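Local coordinates for protein fructuronate-tagaturonate epimerase UxaE from Cohnella laeviribosi in complex with 1 glycerol (Cohnella laeviribosi, PDB 6IL9) that probably interconverts fructuronate and tagaturonate by epimerisation, as a zinc-binding TIM-barrel enzyme of the tagaturonate epimerase family, at residues S197-K202 and L237-L242; A216-K221 and H284-S289. All coordinates share one frame; numbering follows the deposited sequence.

Contact 1 of 2, residues S197-K202 and L237-L242; sequences SEVKRK and LMRDVL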
ATOM      1  N   SER A 197     -31.143 -21.613 -11.952  1.00 46.23           N
ATOM      2  CA  SER A 197     -31.818 -22.666 -11.197  1.00 42.56           C
ATOM      3  C   SER A 197     -30.857 -23.349 -10.233  1.00 39.04           C
ATOM      4  O   SER A 197     -31.256 -23.729  -9.126  1.00 37.58           O
ATOM      5  CB  SER A 197     -32.450 -23.678 -12.150  1.00 37.63           C
ATOM      6  OG  SER A 197     -33.760 -23.275 -12.518  1.00 36.96           O
ATOM      7  N   GLU A 198     -29.591 -23.503 -10.633  1.00 41.65           N
ATOM      8  CA  GLU A 198     -28.576 -24.054  -9.740  1.00 41.87           C
ATOM      9  C   GLU A 198     -28.322 -23.133  -8.547  1.00 43.72           C
ATOM     10  O   GLU A 198     -28.075 -23.606  -7.429  1.00 38.41           O
ATOM     11  CB  GLU A 198     -27.286 -24.296 -10.522  1.00 41.79           C
ATOM     12  CG  GLU A 198     -26.048 -24.480  -9.668  1.00 39.83           C
ATOM     13  CD  GLU A 198     -24.805 -24.711 -10.501  1.00 48.69           C
ATOM     14  OE1 GLU A 198     -23.716 -24.891  -9.913  1.00 52.91           O
ATOM     15  OE2 GLU A 198     -24.916 -24.709 -11.747  1.00 50.62           O
ATOM     16  N   VAL A 199     -28.356 -21.814  -8.767  1.00 42.18           N
ATOM     17  CA  VAL A 199     -28.316 -20.874  -7.647  1.00 39.75           C
ATOM     18  C   VAL A 199     -29.450 -21.177  -6.680  1.00 39.51           C
ATOM     19  O   VAL A 199     -29.234 -21.355  -5.475  1.00 34.13           O
ATOM     20  CB  VAL A 199     -28.387 -19.419  -8.148  1.00 34.22           C
ATOM     21  CG1 VAL A 199     -28.887 -18.504  -7.035  1.00 33.07           C
ATOM     22  CG2 VAL A 199     -27.040 -18.962  -8.656  1.00 37.85           C
ATOM     23  N   LYS A 200     -30.678 -21.255  -7.204  1.00 40.19           N
ATOM     24  CA  LYS A 200     -31.830 -21.604  -6.379  1.00 40.01           C
ATOM     25  C   LYS A 200     -31.640 -22.945  -5.676  1.00 42.17           C
ATOM     26  O   LYS A 200     -32.124 -23.126  -4.553  1.00 45.04           O
ATOM     27  CB  LYS A 200     -33.091 -21.630  -7.241  1.00 41.45           C
ATOM     28  CG  LYS A 200     -34.325 -22.164  -6.533  1.00 44.08           C
ATOM     29  CD  LYS A 200     -35.078 -21.059  -5.824  1.00 46.47           C
ATOM     30  CE  LYS A 200     -36.194 -20.526  -6.700  1.00 48.77           C
ATOM     31  NZ  LYS A 200     -37.167 -21.599  -7.045  1.00 54.79           N
ATOM     32  N   ARG A 201     -30.925 -23.885  -6.299  1.00 37.41           N
ATOM     33  CA  ARG A 201     -30.743 -25.202  -5.693  1.00 41.98           C
ATOM     34  C   ARG A 201     -29.727 -25.154  -4.557  1.00 41.08           C
ATOM     35  O   ARG A 201     -29.967 -25.687  -3.466  1.00 40.19           O
ATOM     36  CB  ARG A 201     -30.299 -26.209  -6.750  1.00 38.61           C
ATOM     37  CG  ARG A 201     -31.238 -27.383  -6.920  1.00 41.55           C
ATOM     38  CD  ARG A 201     -31.343 -27.775  -8.373  1.00 34.58           C
ATOM     39  NE  ARG A 201     -30.052 -27.755  -9.058  1.00 38.10           N
ATOM     40  CZ  ARG A 201     -29.895 -27.368 -10.320  1.00 34.65           C
ATOM     41  NH1 ARG A 201     -28.693 -27.370 -10.884  1.00 37.41           N
ATOM     42  NH2 ARG A 201     -30.949 -26.963 -11.011  1.00 35.50           N
ATOM     43  N   LYS A 202     -28.565 -24.552  -4.811  1.00 38.87           N
ATOM     44  CA  LYS A 202     -27.572 -24.387  -3.756  1.00 35.24           C
ATOM     45  C   LYS A 202     -28.122 -23.518  -2.632  1.00 35.47           C
ATOM     46  O   LYS A 202     -27.864 -23.780  -1.448  1.00 36.15           O
ATOM     47  CB  LYS A 202     -26.287 -23.804  -4.357  1.00 35.66           C
ATOM     48  CG  LYS A 202     -25.174 -23.492  -3.366  1.00 41.86           C
ATOM     49  CD  LYS A 202     -25.000 -24.581  -2.311  1.00 45.17           C
ATOM     50  CE  LYS A 202     -24.551 -23.969  -0.993  1.00 40.54           C
ATOM     51  NZ  LYS A 202     -25.674 -23.799  -0.022  1.00 31.21           N
ATOM     52  N   LEU A 237     -31.072 -11.875  -4.866  1.00 31.63           N
ATOM     53  CA  LEU A 237     -30.817 -12.140  -3.449  1.00 30.04           C
ATOM     54  C   LEU A 237     -30.146 -13.495  -3.247  1.00 31.00           C
ATOM     55  O   LEU A 237     -29.146 -13.601  -2.528  1.00 29.82           O
ATOM     56  CB  LEU A 237     -32.121 -12.062  -2.655  1.00 30.74           C
ATOM     57  CG  LEU A 237     -32.020 -12.289  -1.138  1.00 29.23           C
ATOM     58  CD1 LEU A 237     -31.010 -11.336  -0.523  1.00 26.70           C
ATOM     59  CD2 LEU A 237     -33.359 -12.163  -0.429  1.00 26.19           C
ATOM     60  N   MET A 238     -30.676 -14.546  -3.884  1.00 30.82           N
ATOM     61  CA  MET A 238     -30.105 -15.881  -3.706  1.00 28.43           C
ATOM     62  C   MET A 238     -28.663 -15.941  -4.179  1.00 29.74           C
ATOM     63  O   MET A 238     -27.805 -16.545  -3.519  1.00 24.98           O
ATOM     64  CB  MET A 238     -30.935 -16.920  -4.464  1.00 30.32           C
ATOM     65  CG  MET A 238     -32.278 -17.146  -3.876  1.00 27.87           C
ATOM     66  SD  MET A 238     -33.149 -18.613  -4.522  1.00 27.34           S
ATOM     67  CE  MET A 238     -34.666 -18.234  -3.707  1.00 18.25           C
ATOM     68  N   ARG A 239     -28.376 -15.359  -5.344  1.00 24.06           N
ATOM     69  CA  ARG A 239     -27.000 -15.369  -5.806  1.00 29.83           C
ATOM     70  C   ARG A 239     -26.106 -14.596  -4.842  1.00 25.81           C
ATOM     71  O   ARG A 239     -25.022 -15.068  -4.482  1.00 25.92           O
ATOM     72  CB  ARG A 239     -26.916 -14.800  -7.220  1.00 29.85           C
ATOM     73  CG  ARG A 239     -25.601 -15.092  -7.894  1.00 31.40           C
ATOM     74  CD  ARG A 239     -25.524 -14.437  -9.266  1.00 34.76           C
ATOM     75  NE  ARG A 239     -26.482 -15.009 -10.212  1.00 39.79           N
ATOM     76  CZ  ARG A 239     -26.268 -16.114 -10.920  1.00 38.16           C
ATOM     77  NH1 ARG A 239     -25.132 -16.785 -10.783  1.00 38.16           N
ATOM     78  NH2 ARG A 239     -27.196 -16.549 -11.764  1.00 39.66           N
ATOM     79  N   ASP A 240     -26.552 -13.417  -4.398  1.00 31.01           N
ATOM     80  CA  ASP A 240     -25.755 -12.616  -3.469  1.00 26.54           C
ATOM     81  C   ASP A 240     -25.438 -13.384  -2.189  1.00 28.27           C
ATOM     82  O   ASP A 240     -24.303 -13.346  -1.701  1.00 25.16           O
ATOM     83  CB  ASP A 240     -26.481 -11.318  -3.122  1.00 28.02           C
ATOM     84  CG  ASP A 240     -26.300 -10.242  -4.175  1.00 29.96           C
ATOM     85  OD1 ASP A 240     -25.385 -10.371  -5.016  1.00 32.13           O
ATOM     86  OD2 ASP A 240     -27.077  -9.265  -4.144  1.00 30.06           O
ATOM     87  N   VAL A 241     -26.433 -14.069  -1.622  1.00 25.37           N
ATOM     88  CA  VAL A 241     -26.195 -14.848  -0.407  1.00 26.20           C
ATOM     89  C   VAL A 241     -25.156 -15.936  -0.668  1.00 25.01           C
ATOM     90  O   VAL A 241     -24.217 -16.129   0.115  1.00 24.63           O
ATOM     91  CB  VAL A 241     -27.520 -15.428   0.126  1.00 23.86           C
ATOM     92  CG1 VAL A 241     -27.270 -16.374   1.315  1.00 24.00           C
ATOM     93  CG2 VAL A 241     -28.468 -14.310   0.530  1.00 25.53           C
ATOM     94  N   LEU A 242     -25.289 -16.656  -1.787  1.00 24.15           N
ATOM     95  CA  LEU A 242     -24.349 -17.737  -2.072  1.00 25.35           C
ATOM     96  C   LEU A 242     -22.932 -17.218  -2.288  1.00 25.16           C
ATOM     97  O   LEU A 242     -21.962 -17.851  -1.856  1.00 26.50           O
ATOM     98  CB  LEU A 242     -24.810 -18.520  -3.298  1.00 27.65           C
ATOM     99  CG  LEU A 242     -26.100 -19.309  -3.108  1.00 29.45           C
ATOM    100  CD1 LEU A 242     -26.479 -20.014  -4.407  1.00 31.86           C
ATOM    101  CD2 LEU A 242     -25.935 -20.320  -1.985  1.00 30.18           C
TER

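Contact 2 of 2, residues A216-K221 and H284-S289; sequences AKYLDK and HFLVAS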
ATOM      1  N   ALA A 216     -36.537 -11.948   4.823  1.00 31.06           N
ATOM      2  CA  ALA A 216     -37.298 -10.959   5.583  1.00 29.16           C
ATOM      3  C   ALA A 216     -36.688  -9.565   5.483  1.00 34.53           C
ATOM      4  O   ALA A 216     -37.397  -8.562   5.636  1.00 34.00           O
ATOM      5  CB  ALA A 216     -37.395 -11.375   7.048  1.00 30.96           C
ATOM      6  N   LYS A 217     -35.388  -9.480   5.229  1.00 29.85           N
ATOM      7  CA  LYS A 217     -34.709  -8.192   5.191  1.00 32.30           C
ATOM      8  C   LYS A 217     -34.614  -7.600   3.787  1.00 32.03           C
ATOM      9  O   LYS A 217     -34.659  -6.373   3.646  1.00 37.81           O
ATOM     10  CB  LYS A 217     -33.304  -8.335   5.795  1.00 31.64           C
ATOM     11  CG  LYS A 217     -32.499  -7.056   5.853  1.00 31.47           C
ATOM     12  CD  LYS A 217     -31.179  -7.273   6.572  1.00 31.22           C
ATOM     13  CE  LYS A 217     -30.380  -5.982   6.697  1.00 33.29           C
ATOM     14  NZ  LYS A 217     -29.105  -6.220   7.440  1.00 31.25           N
ATOM     15  N   TYR A 218     -34.494  -8.426   2.744  1.00 31.85           N
ATOM     16  CA  TYR A 218     -34.197  -7.948   1.394  1.00 32.30           C
ATOM     17  C   TYR A 218     -35.223  -8.317   0.332  1.00 36.58           C
ATOM     18  O   TYR A 218     -35.348  -7.578  -0.645  1.00 35.29           O
ATOM     19  CB  TYR A 218     -32.844  -8.485   0.898  1.00 31.21           C
ATOM     20  CG  TYR A 218     -31.656  -8.082   1.734  1.00 31.84           C
ATOM     21  CD1 TYR A 218     -31.014  -6.861   1.530  1.00 28.78           C
ATOM     22  CD2 TYR A 218     -31.170  -8.926   2.728  1.00 26.98           C
ATOM     23  CE1 TYR A 218     -29.920  -6.496   2.294  1.00 28.81           C
ATOM     24  CE2 TYR A 218     -30.079  -8.570   3.495  1.00 25.19           C
ATOM     25  CZ  TYR A 218     -29.457  -7.354   3.275  1.00 27.92           C
ATOM     26  OH  TYR A 218     -28.370  -6.999   4.047  1.00 26.19           O
ATOM     27  N   LEU A 219     -35.921  -9.443   0.461  1.00 33.22           N
ATOM     28  CA  LEU A 219     -36.677  -9.976  -0.666  1.00 33.40           C
ATOM     29  C   LEU A 219     -37.762  -9.002  -1.123  1.00 32.62           C
ATOM     30  O   LEU A 219     -38.581  -8.539  -0.322  1.00 33.28           O
ATOM     31  CB  LEU A 219     -37.297 -11.326  -0.299  1.00 32.79           C
ATOM     32  CG  LEU A 219     -38.011 -12.010  -1.462  1.00 30.62           C
ATOM     33  CD1 LEU A 219     -37.035 -12.277  -2.569  1.00 34.30           C
ATOM     34  CD2 LEU A 219     -38.652 -13.311  -0.990  1.00 32.11           C
ATOM     35  N   ASP A 220     -37.746  -8.684  -2.418  1.00 35.47           N
ATOM     36  CA  ASP A 220     -38.741  -7.804  -3.041  1.00 37.53           C
ATOM     37  C   ASP A 220     -38.785  -6.430  -2.378  1.00 38.59           C
ATOM     38  O   ASP A 220     -39.802  -5.736  -2.427  1.00 38.63           O
ATOM     39  CB  ASP A 220     -40.130  -8.452  -3.032  1.00 36.84           C
ATOM     40  CG  ASP A 220     -40.167  -9.734  -3.832  1.00 34.44           C
ATOM     41  OD1 ASP A 220     -39.437  -9.822  -4.844  1.00 37.98           O
ATOM     42  OD2 ASP A 220     -40.916 -10.664  -3.454  1.00 45.19           O
ATOM     43  N   LYS A 221     -37.680  -6.020  -1.763  1.00 34.22           N
ATOM     44  CA  LYS A 221     -37.594  -4.730  -1.099  1.00 33.89           C
ATOM     45  C   LYS A 221     -36.749  -3.779  -1.935  1.00 28.93           C
ATOM     46  O   LYS A 221     -35.886  -4.206  -2.708  1.00 30.49           O
ATOM     47  CB  LYS A 221     -37.007  -4.871   0.312  1.00 36.30           C
ATOM     48  CG  LYS A 221     -38.011  -5.376   1.351  1.00 39.29           C
ATOM     49  CD  LYS A 221     -37.472  -5.211   2.768  1.00 42.90           C
ATOM     50  CE  LYS A 221     -38.575  -4.887   3.764  1.00 47.09           C
ATOM     51  NZ  LYS A 221     -39.698  -5.862   3.676  1.00 50.05           N
ATOM     52  N   HIS A 284     -22.663  -5.152  -2.987  1.00 21.74           N
ATOM     53  CA  HIS A 284     -21.975  -4.278  -2.038  1.00 20.16           C
ATOM     54  C   HIS A 284     -22.929  -3.801  -0.945  1.00 22.65           C
ATOM     55  O   HIS A 284     -22.604  -3.854   0.250  1.00 20.02           O
ATOM     56  CB  HIS A 284     -21.374  -3.114  -2.836  1.00 21.06           C
ATOM     57  CG  HIS A 284     -20.736  -2.039  -2.011  1.00 21.85           C
ATOM     58  ND1 HIS A 284     -20.338  -0.841  -2.565  1.00 22.06           N
ATOM     59  CD2 HIS A 284     -20.414  -1.971  -0.698  1.00 21.72           C
ATOM     60  CE1 HIS A 284     -19.797  -0.081  -1.629  1.00 21.01           C
ATOM     61  NE2 HIS A 284     -19.836  -0.739  -0.485  1.00 23.13           N
ATOM     62  N   PHE A 285     -24.122  -3.348  -1.335  1.00 21.05           N
ATOM     63  CA  PHE A 285     -25.117  -2.931  -0.353  1.00 21.15           C
ATOM     64  C   PHE A 285     -25.426  -4.051   0.635  1.00 22.37           C
ATOM     65  O   PHE A 285     -25.503  -3.822   1.847  1.00 19.37           O
ATOM     66  CB  PHE A 285     -26.401  -2.481  -1.052  1.00 23.13           C
ATOM     67  CG  PHE A 285     -27.467  -2.019  -0.100  1.00 20.84           C
ATOM     68  CD1 PHE A 285     -27.468  -0.714   0.387  1.00 19.50           C
ATOM     69  CD2 PHE A 285     -28.462  -2.885   0.332  1.00 23.62           C
ATOM     70  CE1 PHE A 285     -28.440  -0.286   1.270  1.00 20.90           C
ATOM     71  CE2 PHE A 285     -29.425  -2.467   1.216  1.00 20.39           C
ATOM     72  CZ  PHE A 285     -29.419  -1.158   1.692  1.00 27.69           C
ATOM     73  N   LEU A 286     -25.647  -5.267   0.132  1.00 22.35           N
ATOM     74  CA  LEU A 286     -26.005  -6.367   1.026  1.00 21.90           C
ATOM     75  C   LEU A 286     -24.874  -6.677   2.004  1.00 19.21           C
ATOM     76  O   LEU A 286     -25.113  -6.857   3.205  1.00 20.15           O
ATOM     77  CB  LEU A 286     -26.365  -7.608   0.208  1.00 21.80           C
ATOM     78  CG  LEU A 286     -26.756  -8.854   1.014  1.00 23.85           C
ATOM     79  CD1 LEU A 286     -27.957  -9.538   0.362  1.00 27.28           C
ATOM     80  CD2 LEU A 286     -25.594  -9.821   1.087  1.00 23.98           C
ATOM     81  N   VAL A 287     -23.638  -6.736   1.508  1.00 19.84           N
ATOM     82  CA  VAL A 287     -22.498  -7.015   2.376  1.00 19.12           C
ATOM     83  C   VAL A 287     -22.406  -5.959   3.469  1.00 18.94           C
ATOM     84  O   VAL A 287     -22.325  -6.278   4.660  1.00 17.44           O
ATOM     85  CB  VAL A 287     -21.200  -7.090   1.551  1.00 19.70           C
ATOM     86  CG1 VAL A 287     -19.969  -7.130   2.480  1.00 20.11           C
ATOM     87  CG2 VAL A 287     -21.229  -8.295   0.609  1.00 20.51           C
ATOM     88  N   ALA A 288     -22.460  -4.682   3.077  1.00 17.56           N
ATOM     89  CA  ALA A 288     -22.333  -3.601   4.053  1.00 17.00           C
ATOM     90  C   ALA A 288     -23.482  -3.625   5.047  1.00 17.50           C
ATOM     91  O   ALA A 288     -23.272  -3.489   6.256  1.00 18.23           O
ATOM     92  CB  ALA A 288     -22.277  -2.247   3.334  1.00 19.37           C
ATOM     93  N   SER A 289     -24.706  -3.832   4.556  1.00 16.52           N
ATOM     94  CA  SER A 289     -25.861  -3.841   5.439  1.00 17.50           C
ATOM     95  C   SER A 289     -25.738  -4.938   6.487  1.00 19.36           C
ATOM     96  O   SER A 289     -26.085  -4.735   7.655  1.00 19.56           O
ATOM     97  CB  SER A 289     -27.137  -4.027   4.619  1.00 22.39           C
ATOM     98  OG  SER A 289     -28.276  -3.875   5.432  1.00 25.51           O
TER

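Contact 1 of 2, residues S197-K202 and L237-L242
Val199 and Met238 both point at the opposing helix, and chi1 sets where their gamma atoms go: CG1 of Val199 stands anti to its own nitrogen (chi1 158°), and CG of Met238 stands anti to its carbonyl carbon (chi1 -69°). This is a helix-helix crossing at the periphery of the TIM-barrel protein, in the insertion between barrel strands 178-182 and 267-271; the two short axes approach to 9.1 Å at a crossing angle of 59°. Val199 is the buried centre. Its CG1 rests 3.6 Å from Met238 CB, and its CG2 lies over one face of the Arg239 guanidinium, 3.6 Å from NH1 and displaced toward the rim of the group. The same NH1 donates a hydrogen bond to the carbonyl oxygen of Ala194, which helps fix the flat group under the methyl. With an alanine here both methyls go, which is likely to open a gap beside Met238 CB and uncover that face of the guanidinium. No hydrogen bond joins the two segments, and the partly solvent-exposed flanks meet through methylene, methyl and sulfur. Met238, extended beyond CG, reaches Lys200, whose CD lies 3.4 Å from SD. On the other flank Leu242 divides its two methyls: CD2 sits 3.5 Å from Lys202 CG, while CD1 approaches the backbone oxygen of Val199 to 3.2 Å.

Contact 2 of 2, residues A216-K221 and H284-S289
The Tyr218 ring is covered on one face by Leu286, whose CD1 stands 3.8 Å from the ring centroid and 8° off the normal, a CH-pi contact. CG of Lys217 lies over the opposite face, offset toward the rim, and Phe285 meets the edge, its CE2 4.2 Å from Tyr218 CE1. The arrangement docks the C-terminal end of helix 208-218, part of an insertion in this TIM-barrel protein, onto helix 281-293, which follows barrel strand 267-271. A chi1 of -60° swings the Tyr218 ring to the side of its own backbone nitrogen, and the ring crosses the Leu286 side chain at about a right angle. Its OH lies beside the helix, 3.4 Å from Leu286 O and 3.3 Å from Ser289 CB, and is hydrogen-bonded to the Glu290 carboxylate. After Tyr218 the chain leaves helical geometry at Leu219 and makes a type II turn from Tyr218 to Lys221. Lys217, fully extended, runs past the ring to Glu290, just beyond 284-289, whose OE2 pairs with NZ in a salt bridge and so gathers both polar ends. The ammonium adds two weak hydrogen bonds to Ser289: NZ lies 3.4 Å from Ser289 O and 3.2 Å from Ser289 OG.

From the N terminus the chain passes the antiparallel sheet and the first four barrel strands, leaves strand 178-182, and enters an insertion where helices 196-204 and 208-218 follow each other. A two-stranded hairpin, 221-225 with 228-232, leads into helix 234-259. Contact 1 closes a loop of 34 residues when the chain returns at 237-242; contact 2 closes later, after barrel strand 267-271, at 284-289. Since 216-221 falls inside the loop of contact 1 and 284-289 beyond it, the two cross rather than nest. Leu237 does not touch 197-202 but packs on contact 2, its CD1 3.7 Å from Leu286 CD1. Contact 1 ties helix 196-204 to helix 234-259; contact 2 ties helix 208-218 to helix 281-293.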